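Local coordinates for protein cytochrome c XoxG (PDB 6ONQ) that binds heme c covalently and probably carries electrons in lanthanide-dependent methanol oxidation, at residues P69-T74 and A168-R173; N35-N40 and P47-A52; A52-A55 and K61-D64. All coordinates share one frame; numbering follows the deposited sequence.

Contact 1. Residues P69-T74 and A168-R173; sequences PTFHIT and AGAWGR
Phe71 and Ile73 meet Ala168 and Ala170 in a buried, mainly apolar contact, where the broken strand 69-74 passes the C-terminal end of helix 156-167. The evidence is a short set of carbon contacts. The Phe71 ring reaches the two alanines with its outer end: CE1 lies 3.8 Å from Ala170 CB, and CZ lies 4.0 Å from Ala168 CB. Both methyls come in obliquely to the ring. The first torsion of Phe71 (chi1 50°) sets CG between the backbone N and the carbonyl carbon, directing the ring out from the strand toward helix 156-167, whose Val161 and Ala165 also touch it. The helix stops in a Schellman motif: Gly169, the first non-helical residue, has a positive phi of 64°, with two bonds back into the last turn. The chain turns there in such a way that Ala168, before the glycine, and Ala170, after it, both aim their CB atoms at the strand. Ile73, two residues beyond Phe71, uses its CG1 methylene rather than a methyl end, placing it 3.9 Å from Ala170 O and 4.3 Å from Ala170 CB. The backbones stay well apart, the nearest CA atoms, those of Ile73 and Ala170, being separated by 7.5 Å, so side chains bridge the gap. Ile73 also touches Val80 of the neighbouring strand 79-80.

Contact 2. Residues N35-N40 and P47-A52; sequences NKLDPN and PVLKAA
Leu37 and Leu49 supply the apolar part of this contact. They reach toward each other tip to tip, and Leu37 CD1 ends 4.1 Å from Leu49 CD2. On the helix, Leu49 CG stands opposite the backbone N (chi1 165°), which carries its two methyls out from the helix toward the segment 35-40. The leucine pair has further apolar cover: Ile44, in the loop between the two segments, touches both side chains, while Leu37 also packs on Ala170.

The second kind of contact sets an amide against a methyl. Asn35 and Leu49 slide past each other in opposite directions, with ND2 of Asn35 4.1 Å from CD1 of Leu49. This is plain van der Waals contact; at the other branch of the amide, OD1 accepts from Ile73 N of strand 69-74. One leucine therefore has its two methyls on two different neighbours.

Hydrogen bonds occur within each segment. Asp38 OD1 accepts from Asn40 N at 3.2 Å, with an N-H...O angle of 142° and the donor 56° above the carboxylate plane. Ala51 N bonds to Pro47 O at 3.1 Å, a regular helical bond, and just past the helix Ala52 N bonds three residues back to Leu49 O at 3.0 Å. Asp38 thus forms an Asx turn in the irregular segment 35-40, which meets the short helix 46-51 along a single leucine near the protein surface.

Contact 3. Residues A52-A55 and K61-D64; sequences ATAA and KYFD
The approach to a beta hairpin brings Ala54 and Ala55 against Tyr62, Phe63 and Asp64, just before strand 56-58 pairs with strand 61-63. Its one conventional hydrogen bond runs from Ala55 N to Phe63 O, 2.7 Å long and nearly straight, with 168° at the hydrogen. Two CA-H...O contacts accompany it: Ala54 CA lies 3.4 Å from Phe63 O, and Asp64 CA lies 3.5 Å from Thr53 O. Phe63 O is thus approached by an amide and by the preceding CA, while Thr53 O faces Asp64. Backbone bonding between Phe63 and Lys56 continues the antiparallel pairing, and strand 61-63 is paired on its other edge with strand 69-74 in the four-stranded sheet. Side chains also meet. The Ala54 methyl meets CD2 of the Tyr62 ring obliquely at 4.1 Å, and Ala55 CB rests 3.8 Å from Asp64 C, against the backbone. Tyr62 CG lies beside its own backbone N (chi1 -58°), and the ring stands on the Ala54 side of the strand; at the far end, its hydroxyl is hydrogen-bonded to Glu180 OE1. The carboxylate of Asp64 is held from outside the two segments, OD1 by the backbone N of His68 and OD2 by a salt bridge with Arg164 of helix 156-167.

Overall arrangement
Contact 1 is the buried one, contact 2 lies at the surface and contact 3 is partly buried; all three lie away from the heme. Strand 69-74 links them: it is itself one side of contact 1, lies beside strand 61-63 of contact 3, and touches both segments of contact 2. Ala52, shared by contacts 2 and 3, ends the helical side of one and begins the other, and its O is probably hydrogen-bonded to Thr70 OG1 at 2.7 Å. Chemistry follows position: contacts 1 and 2 rest mostly on side chains, Phe71 and Ile73 against two alanines in one, and Leu49 against a leucine and an amide in the other, whereas contact 3 depends chiefly on backbone pairing.

Contact 1. Residues P69-T74 and A168-R173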
ATOM      1  N   PRO A  69      -8.917  -3.071  -0.968  1.00 20.10           N
ATOM      2  CA  PRO A  69      -8.335  -2.283   0.122  1.00 13.76           C
ATOM      3  C   PRO A  69      -7.867  -0.920  -0.356  1.00 21.70           C
ATOM      4  O   PRO A  69      -7.483  -0.742  -1.514  1.00 21.92           O
ATOM      5  CB  PRO A  69      -7.152  -3.137   0.588  1.00 10.07           C
ATOM      6  CG  PRO A  69      -7.460  -4.505   0.131  1.00 15.29           C
ATOM      7  CD  PRO A  69      -8.230  -4.359  -1.148  1.00 18.17           C
ATOM      8  N   THR A  70      -7.897   0.047   0.559  1.00 14.20           N
ATOM      9  CA  THR A  70      -7.453   1.397   0.249  1.00 18.32           C
ATOM     10  C   THR A  70      -6.933   2.048   1.520  1.00 20.68           C
ATOM     11  O   THR A  70      -7.031   1.490   2.616  1.00 22.08           O
ATOM     12  CB  THR A  70      -8.570   2.244  -0.383  1.00 15.50           C
ATOM     13  OG1 THR A  70      -7.988   3.350  -1.064  1.00 13.48           O
ATOM     14  CG2 THR A  70      -9.526   2.780   0.660  1.00 22.18           C
ATOM     15  N   PHE A  71      -6.372   3.241   1.352  1.00 19.69           N
ATOM     16  CA  PHE A  71      -5.766   3.993   2.434  1.00 23.56           C
ATOM     17  C   PHE A  71      -6.751   4.995   3.029  1.00 29.01           C
ATOM     18  O   PHE A  71      -7.922   5.068   2.649  1.00 34.44           O
ATOM     19  CB  PHE A  71      -4.521   4.704   1.928  1.00 27.92           C
ATOM     20  CG  PHE A  71      -4.754   5.489   0.682  1.00 28.75           C
ATOM     21  CD1 PHE A  71      -5.334   6.740   0.734  1.00 23.43           C
ATOM     22  CD2 PHE A  71      -4.403   4.972  -0.549  1.00 25.67           C
ATOM     23  CE1 PHE A  71      -5.543   7.463  -0.416  1.00 23.78           C
ATOM     24  CE2 PHE A  71      -4.610   5.696  -1.702  1.00 21.97           C
ATOM     25  CZ  PHE A  71      -5.181   6.940  -1.636  1.00 13.49           C
ATOM     26  N   HIS A  72      -6.251   5.787   3.983  1.00 32.98           N
ATOM     27  CA  HIS A  72      -7.051   6.831   4.622  1.00 27.82           C
ATOM     28  C   HIS A  72      -6.079   7.774   5.328  1.00 28.71           C
ATOM     29  O   HIS A  72      -5.633   7.481   6.439  1.00 42.42           O
ATOM     30  CB  HIS A  72      -8.063   6.251   5.593  1.00 22.49           C
ATOM     31  CG  HIS A  72      -8.945   7.283   6.218  1.00 39.02           C
ATOM     32  ND1 HIS A  72      -9.314   7.244   7.546  1.00 52.35           N
ATOM     33  CD2 HIS A  72      -9.527   8.388   5.700  1.00 37.81           C
ATOM     34  CE1 HIS A  72     -10.090   8.277   7.817  1.00 41.29           C
ATOM     35  NE2 HIS A  72     -10.232   8.987   6.714  1.00 48.21           N
ATOM     36  N   ILE A  73      -5.763   8.889   4.668  1.00 27.07           N
ATOM     37  CA  ILE A  73      -4.889   9.930   5.198  1.00 34.65           C
ATOM     38  C   ILE A  73      -5.747  11.014   5.831  1.00 40.95           C
ATOM     39  O   ILE A  73      -6.842  11.321   5.346  1.00 32.32           O
ATOM     40  CB  ILE A  73      -3.994  10.518   4.093  1.00 34.45           C
ATOM     41  CG1 ILE A  73      -3.532   9.425   3.135  1.00 33.33           C
ATOM     42  CG2 ILE A  73      -2.802  11.226   4.682  1.00 41.58           C
ATOM     43  CD1 ILE A  73      -2.723   8.359   3.780  1.00 20.34           C
ATOM     44  N   THR A  74      -5.247  11.604   6.916  1.00 52.84           N
ATOM     45  CA  THR A  74      -6.015  12.565   7.691  1.00 49.30           C
ATOM     46  C   THR A  74      -5.085  13.651   8.225  1.00 58.93           C
ATOM     47  O   THR A  74      -3.857  13.562   8.114  1.00 50.71           O
ATOM     48  CB  THR A  74      -6.779  11.862   8.820  1.00 57.81           C
ATOM     49  OG1 THR A  74      -5.977  10.792   9.344  1.00 57.81           O
ATOM     50  CG2 THR A  74      -8.102  11.295   8.291  1.00 44.29           C
ATOM     51  N   ALA A 168      -1.204   7.206  -5.904  1.00 21.79           N
ATOM     52  CA  ALA A 168      -2.137   8.320  -5.937  1.00 19.03           C
ATOM     53  C   ALA A 168      -1.479   9.647  -5.583  1.00 29.79           C
ATOM     54  O   ALA A 168      -2.148  10.687  -5.636  1.00 27.01           O
ATOM     55  CB  ALA A 168      -3.302   8.050  -4.985  1.00  9.07           C
ATOM     56  N   GLY A 169      -0.197   9.637  -5.222  1.00 20.09           N
ATOM     57  CA  GLY A 169       0.419  10.831  -4.688  1.00 20.86           C
ATOM     58  C   GLY A 169      -0.163  11.293  -3.372  1.00 28.32           C
ATOM     59  O   GLY A 169       0.078  12.432  -2.966  1.00 36.25           O
ATOM     60  N   ALA A 170      -0.939  10.443  -2.692  1.00 21.37           N
ATOM     61  CA  ALA A 170      -1.524  10.797  -1.401  1.00 25.95           C
ATOM     62  C   ALA A 170      -0.537  10.670  -0.254  1.00 30.88           C
ATOM     63  O   ALA A 170      -0.826  11.140   0.853  1.00 32.41           O
ATOM     64  CB  ALA A 170      -2.744   9.921  -1.102  1.00 21.91           C
ATOM     65  N   TRP A 171       0.597  10.022  -0.485  1.00 34.76           N
ATOM     66  CA  TRP A 171       1.673   9.967   0.482  1.00 30.21           C
ATOM     67  C   TRP A 171       2.966  10.232  -0.258  1.00 34.87           C
ATOM     68  O   TRP A 171       3.148   9.759  -1.382  1.00 38.21           O
ATOM     69  CB  TRP A 171       1.750   8.617   1.199  1.00 28.72           C
ATOM     70  CG  TRP A 171       2.792   8.616   2.279  1.00 49.07           C
ATOM     71  CD1 TRP A 171       4.006   7.995   2.249  1.00 41.46           C
ATOM     72  CD2 TRP A 171       2.722   9.292   3.542  1.00 44.77           C
ATOM     73  NE1 TRP A 171       4.687   8.234   3.414  1.00 34.61           N
ATOM     74  CE2 TRP A 171       3.921   9.030   4.223  1.00 36.07           C
ATOM     75  CE3 TRP A 171       1.759  10.093   4.161  1.00 59.10           C
ATOM     76  CZ2 TRP A 171       4.184   9.538   5.487  1.00 35.59           C
ATOM     77  CZ3 TRP A 171       2.023  10.594   5.419  1.00 44.12           C
ATOM     78  CH2 TRP A 171       3.223  10.310   6.069  1.00 36.85           C
ATOM     79  N   GLY A 172       3.853  10.989   0.367  1.00 30.87           N
ATOM     80  CA  GLY A 172       5.126  11.338  -0.223  1.00 28.69           C
ATOM     81  C   GLY A 172       6.203  10.314   0.048  1.00 28.76           C
ATOM     82  O   GLY A 172       5.937   9.122   0.240  1.00 37.47           O
ATOM     83  N   ARG A 173       7.442  10.783   0.063  1.00 42.99           N
ATOM     84  CA  ARG A 173       8.586   9.900   0.299  1.00 54.86           C
ATOM     85  C   ARG A 173       9.123  10.047   1.713  1.00 41.01           C
ATOM     86  O   ARG A 173      10.329  10.150   1.939  1.00 57.70           O
ATOM     87  CB  ARG A 173       9.679  10.160  -0.724  1.00 37.87           C
ATOM     88  CG  ARG A 173       9.185  10.240  -2.142  1.00 43.25           C
ATOM     89  CD  ARG A 173      10.366  10.333  -3.069  1.00 56.65           C
ATOM     90  NE  ARG A 173      11.556   9.819  -2.404  1.00 54.19           N
ATOM     91  CZ  ARG A 173      12.765   9.797  -2.949  1.00 68.14           C
ATOM     92  NH1 ARG A 173      12.947  10.266  -4.180  1.00 72.85           N
ATOM     93  NH2 ARG A 173      13.790   9.311  -2.260  1.00 56.78           N
TER

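Contact 2. Residues N35-N40 and P47-A52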
ATOM      1  N   ASN A  35     -10.571  11.589   2.758  1.00 47.69           N
ATOM      2  CA  ASN A  35      -9.188  11.938   3.028  1.00 33.47           C
ATOM      3  C   ASN A  35      -9.060  13.439   3.280  1.00 42.39           C
ATOM      4  O   ASN A  35      -9.952  14.231   2.968  1.00 41.14           O
ATOM      5  CB  ASN A  35      -8.289  11.537   1.856  1.00 35.47           C
ATOM      6  CG  ASN A  35      -8.101  10.037   1.737  1.00 35.46           C
ATOM      7  OD1 ASN A  35      -7.934   9.335   2.737  1.00 29.95           O
ATOM      8  ND2 ASN A  35      -8.113   9.538   0.504  1.00 28.02           N
ATOM      9  N   LYS A  36      -7.919  13.822   3.853  1.00 48.68           N
ATOM     10  CA  LYS A  36      -7.534  15.225   3.994  1.00 47.61           C
ATOM     11  C   LYS A  36      -6.018  15.247   3.844  1.00 45.60           C
ATOM     12  O   LYS A  36      -5.300  14.969   4.808  1.00 59.80           O
ATOM     13  CB  LYS A  36      -7.969  15.807   5.335  1.00 53.45           C
ATOM     14  CG  LYS A  36      -9.470  16.013   5.512  1.00 47.48           C
ATOM     15  CD  LYS A  36     -10.102  14.849   6.271  1.00 56.02           C
ATOM     16  CE  LYS A  36     -11.627  14.869   6.155  1.00 66.63           C
ATOM     17  NZ  LYS A  36     -12.272  13.667   6.773  1.00 60.82           N
ATOM     18  N   LEU A  37      -5.538  15.555   2.644  1.00 41.88           N
ATOM     19  CA  LEU A  37      -4.122  15.419   2.348  1.00 43.93           C
ATOM     20  C   LEU A  37      -3.410  16.765   2.401  1.00 60.97           C
ATOM     21  O   LEU A  37      -4.005  17.818   2.643  1.00 54.78           O
ATOM     22  CB  LEU A  37      -3.904  14.775   0.978  1.00 46.56           C
ATOM     23  CG  LEU A  37      -4.812  13.654   0.493  1.00 34.27           C
ATOM     24  CD1 LEU A  37      -4.604  13.464  -0.996  1.00 53.69           C
ATOM     25  CD2 LEU A  37      -4.526  12.370   1.231  1.00 29.58           C
ATOM     26  N   ASP A  38      -2.103  16.706   2.161  1.00 61.34           N
ATOM     27  CA  ASP A  38      -1.242  17.865   2.027  1.00 63.72           C
ATOM     28  C   ASP A  38      -1.804  18.826   0.980  1.00 77.78           C
ATOM     29  O   ASP A  38      -1.940  18.443  -0.193  1.00 69.88           O
ATOM     30  CB  ASP A  38       0.155  17.395   1.623  1.00 69.48           C
ATOM     31  CG  ASP A  38       1.254  18.327   2.091  1.00 81.57           C
ATOM     32  OD1 ASP A  38       0.954  19.502   2.392  1.00 86.79           O
ATOM     33  OD2 ASP A  38       2.423  17.879   2.149  1.00 56.00           O
ATOM     34  N   PRO A  39      -2.163  20.060   1.354  1.00 87.96           N
ATOM     35  CA  PRO A  39      -2.507  21.057   0.326  1.00 77.78           C
ATOM     36  C   PRO A  39      -1.318  21.436  -0.536  1.00 69.73           C
ATOM     37  O   PRO A  39      -1.511  21.884  -1.673  1.00 61.25           O
ATOM     38  CB  PRO A  39      -3.016  22.254   1.143  1.00 70.59           C
ATOM     39  CG  PRO A  39      -3.323  21.698   2.507  1.00 60.52           C
ATOM     40  CD  PRO A  39      -2.333  20.593   2.715  1.00 69.80           C
ATOM     41  N   ASN A  40      -0.100  21.272  -0.031  1.00 66.49           N
ATOM     42  CA  ASN A  40       1.116  21.414  -0.830  1.00 88.75           C
ATOM     43  C   ASN A  40       1.614  20.050  -1.299  1.00 86.48           C
ATOM     44  O   ASN A  40       2.802  19.731  -1.217  1.00 83.73           O
ATOM     45  CB  ASN A  40       2.190  22.153  -0.037  1.00102.69           C
ATOM     46  CG  ASN A  40       3.215  22.839  -0.935  1.00 99.51           C
ATOM     47  OD1 ASN A  40       3.680  22.267  -1.925  1.00 90.27           O
ATOM     48  ND2 ASN A  40       3.569  24.072  -0.591  1.00 80.88           N
ATOM     49  N   PRO A  47      -7.229  10.864 -11.047  1.00 38.76           N
ATOM     50  CA  PRO A  47      -8.000   9.652 -11.382  1.00 28.69           C
ATOM     51  C   PRO A  47      -7.669   8.458 -10.500  1.00 29.46           C
ATOM     52  O   PRO A  47      -8.577   7.730 -10.076  1.00 21.49           O
ATOM     53  CB  PRO A  47      -7.624   9.403 -12.846  1.00 24.71           C
ATOM     54  CG  PRO A  47      -7.203  10.743 -13.361  1.00 27.55           C
ATOM     55  CD  PRO A  47      -6.546  11.428 -12.228  1.00 27.81           C
ATOM     56  N   VAL A  48      -6.385   8.234 -10.215  1.00 26.87           N
ATOM     57  CA  VAL A  48      -6.006   7.147  -9.321  1.00 24.73           C
ATOM     58  C   VAL A  48      -6.489   7.423  -7.903  1.00 24.00           C
ATOM     59  O   VAL A  48      -7.004   6.527  -7.225  1.00 33.08           O
ATOM     60  CB  VAL A  48      -4.488   6.920  -9.368  1.00 24.35           C
ATOM     61  CG1 VAL A  48      -4.075   5.963  -8.275  1.00 26.15           C
ATOM     62  CG2 VAL A  48      -4.088   6.373 -10.719  1.00 26.06           C
ATOM     63  N   LEU A  49      -6.337   8.662  -7.432  1.00 19.72           N
ATOM     64  CA  LEU A  49      -6.849   9.021  -6.109  1.00 20.07           C
ATOM     65  C   LEU A  49      -8.364   8.862  -6.026  1.00 24.09           C
ATOM     66  O   LEU A  49      -8.884   8.348  -5.029  1.00 39.44           O
ATOM     67  CB  LEU A  49      -6.439  10.453  -5.763  1.00 27.76           C
ATOM     68  CG  LEU A  49      -7.140  11.172  -4.607  1.00 23.36           C
ATOM     69  CD1 LEU A  49      -6.973  10.410  -3.308  1.00 23.83           C
ATOM     70  CD2 LEU A  49      -6.609  12.588  -4.470  1.00 18.13           C
ATOM     71  N   LYS A  50      -9.092   9.302  -7.052  1.00 27.68           N
ATOM     72  CA  LYS A  50     -10.548   9.195  -7.010  1.00 26.97           C
ATOM     73  C   LYS A  50     -10.997   7.741  -6.947  1.00 26.87           C
ATOM     74  O   LYS A  50     -11.960   7.410  -6.244  1.00 33.46           O
ATOM     75  CB  LYS A  50     -11.166   9.896  -8.220  1.00 38.54           C
ATOM     76  CG  LYS A  50     -12.685  10.060  -8.155  1.00 38.77           C
ATOM     77  CD  LYS A  50     -13.327   9.769  -9.514  1.00 60.72           C
ATOM     78  CE  LYS A  50     -14.494  10.711  -9.816  1.00 58.38           C
ATOM     79  NZ  LYS A  50     -14.710  10.877 -11.292  1.00 61.78           N
ATOM     80  N   ALA A  51     -10.313   6.852  -7.674  1.00 32.36           N
ATOM     81  CA  ALA A  51     -10.679   5.439  -7.623  1.00 25.85           C
ATOM     82  C   ALA A  51     -10.313   4.793  -6.301  1.00 23.19           C
ATOM     83  O   ALA A  51     -10.791   3.688  -6.029  1.00 23.16           O
ATOM     84  CB  ALA A  51     -10.020   4.659  -8.757  1.00 10.00           C
ATOM     85  N   ALA A  52      -9.490   5.453  -5.482  1.00 22.91           N
ATOM     86  CA  ALA A  52      -9.076   4.944  -4.181  1.00 26.70           C
ATOM     87  C   ALA A  52      -9.836   5.580  -3.027  1.00 29.50           C
ATOM     88  O   ALA A  52      -9.424   5.429  -1.872  1.00 42.78           O
ATOM     89  CB  ALA A  52      -7.575   5.149  -3.976  1.00 20.92           C
TER

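Contact 3. Residues A52-A55 and K61-D64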
ATOM      1  N   ALA A  52      -9.490   5.453  -5.482  1.00 22.91           N
ATOM      2  CA  ALA A  52      -9.076   4.944  -4.181  1.00 26.70           C
ATOM      3  C   ALA A  52      -9.836   5.580  -3.027  1.00 29.50           C
ATOM      4  O   ALA A  52      -9.424   5.429  -1.872  1.00 42.78           O
ATOM      5  CB  ALA A  52      -7.575   5.149  -3.976  1.00 20.92           C
ATOM      6  N   THR A  53     -10.921   6.292  -3.306  1.00 32.97           N
ATOM      7  CA  THR A  53     -11.686   6.914  -2.241  1.00 24.20           C
ATOM      8  C   THR A  53     -12.323   5.844  -1.371  1.00 23.05           C
ATOM      9  O   THR A  53     -12.867   4.859  -1.869  1.00 28.56           O
ATOM     10  CB  THR A  53     -12.743   7.849  -2.826  1.00 28.10           C
ATOM     11  OG1 THR A  53     -12.115   9.090  -3.174  1.00 43.38           O
ATOM     12  CG2 THR A  53     -13.866   8.117  -1.822  1.00 16.57           C
ATOM     13  N   ALA A  54     -12.220   6.026  -0.060  1.00 36.83           N
ATOM     14  CA  ALA A  54     -12.778   5.051   0.860  1.00 37.44           C
ATOM     15  C   ALA A  54     -14.298   5.091   0.799  1.00 34.11           C
ATOM     16  O   ALA A  54     -14.908   6.159   0.899  1.00 39.89           O
ATOM     17  CB  ALA A  54     -12.284   5.321   2.277  1.00 34.25           C
ATOM     18  N   ALA A  55     -14.909   3.923   0.612  1.00 36.25           N
ATOM     19  CA  ALA A  55     -16.357   3.795   0.589  1.00 33.67           C
ATOM     20  C   ALA A  55     -16.914   3.089   1.812  1.00 35.96           C
ATOM     21  O   ALA A  55     -18.100   3.242   2.111  1.00 47.04           O
ATOM     22  CB  ALA A  55     -16.808   3.031  -0.665  1.00 25.10           C
ATOM     23  N   LYS A  61      -9.924  -1.042   8.757  1.00 59.47           N
ATOM     24  CA  LYS A  61      -9.673  -1.408   7.369  1.00 40.15           C
ATOM     25  C   LYS A  61     -10.600  -0.607   6.464  1.00 45.60           C
ATOM     26  O   LYS A  61     -11.820  -0.608   6.663  1.00 50.22           O
ATOM     27  CB  LYS A  61      -9.916  -2.900   7.145  1.00 41.63           C
ATOM     28  CG  LYS A  61      -8.775  -3.814   7.517  1.00 52.76           C
ATOM     29  CD  LYS A  61      -9.297  -5.008   8.317  1.00 76.85           C
ATOM     30  CE  LYS A  61      -8.246  -5.578   9.262  1.00 79.98           C
ATOM     31  NZ  LYS A  61      -7.953  -4.677  10.408  1.00 79.44           N
ATOM     32  N   TYR A  62     -10.030   0.052   5.466  1.00 37.20           N
ATOM     33  CA  TYR A  62     -10.816   0.802   4.503  1.00 30.80           C
ATOM     34  C   TYR A  62     -10.884   0.067   3.170  1.00 25.57           C
ATOM     35  O   TYR A  62      -9.961  -0.657   2.789  1.00 27.88           O
ATOM     36  CB  TYR A  62     -10.234   2.198   4.314  1.00 21.16           C
ATOM     37  CG  TYR A  62     -10.157   2.966   5.601  1.00 35.07           C
ATOM     38  CD1 TYR A  62      -9.078   2.811   6.458  1.00 44.08           C
ATOM     39  CD2 TYR A  62     -11.174   3.830   5.978  1.00 34.79           C
ATOM     40  CE1 TYR A  62      -8.999   3.505   7.648  1.00 31.72           C
ATOM     41  CE2 TYR A  62     -11.107   4.528   7.169  1.00 49.65           C
ATOM     42  CZ  TYR A  62     -10.015   4.356   8.003  1.00 41.24           C
ATOM     43  OH  TYR A  62      -9.923   5.041   9.192  1.00 45.76           O
ATOM     44  N   PHE A  63     -12.003   0.256   2.468  1.00 35.91           N
ATOM     45  CA  PHE A  63     -12.244  -0.349   1.165  1.00 33.53           C
ATOM     46  C   PHE A  63     -12.787   0.696   0.199  1.00 32.50           C
ATOM     47  O   PHE A  63     -13.383   1.696   0.610  1.00 44.59           O
ATOM     48  CB  PHE A  63     -13.221  -1.521   1.275  1.00 23.39           C
ATOM     49  CG  PHE A  63     -12.763  -2.601   2.207  1.00 22.61           C
ATOM     50  CD1 PHE A  63     -13.097  -2.563   3.547  1.00 29.10           C
ATOM     51  CD2 PHE A  63     -11.993  -3.657   1.740  1.00 27.61           C
ATOM     52  CE1 PHE A  63     -12.677  -3.559   4.409  1.00 34.00           C
ATOM     53  CE2 PHE A  63     -11.570  -4.659   2.596  1.00 26.00           C
ATOM     54  CZ  PHE A  63     -11.913  -4.609   3.934  1.00 27.00           C
ATOM     55  N   ASP A  64     -12.570   0.463  -1.095  1.00 28.14           N
ATOM     56  CA  ASP A  64     -13.100   1.349  -2.124  1.00 31.88           C
ATOM     57  C   ASP A  64     -14.436   0.805  -2.636  1.00 23.99           C
ATOM     58  O   ASP A  64     -14.904  -0.254  -2.207  1.00 24.41           O
ATOM     59  CB  ASP A  64     -12.083   1.536  -3.256  1.00 27.78           C
ATOM     60  CG  ASP A  64     -11.725   0.228  -3.978  1.00 41.40           C
ATOM     61  OD1 ASP A  64     -12.473  -0.771  -3.875  1.00 36.95           O
ATOM     62  OD2 ASP A  64     -10.677   0.200  -4.669  1.00 50.17           O
TER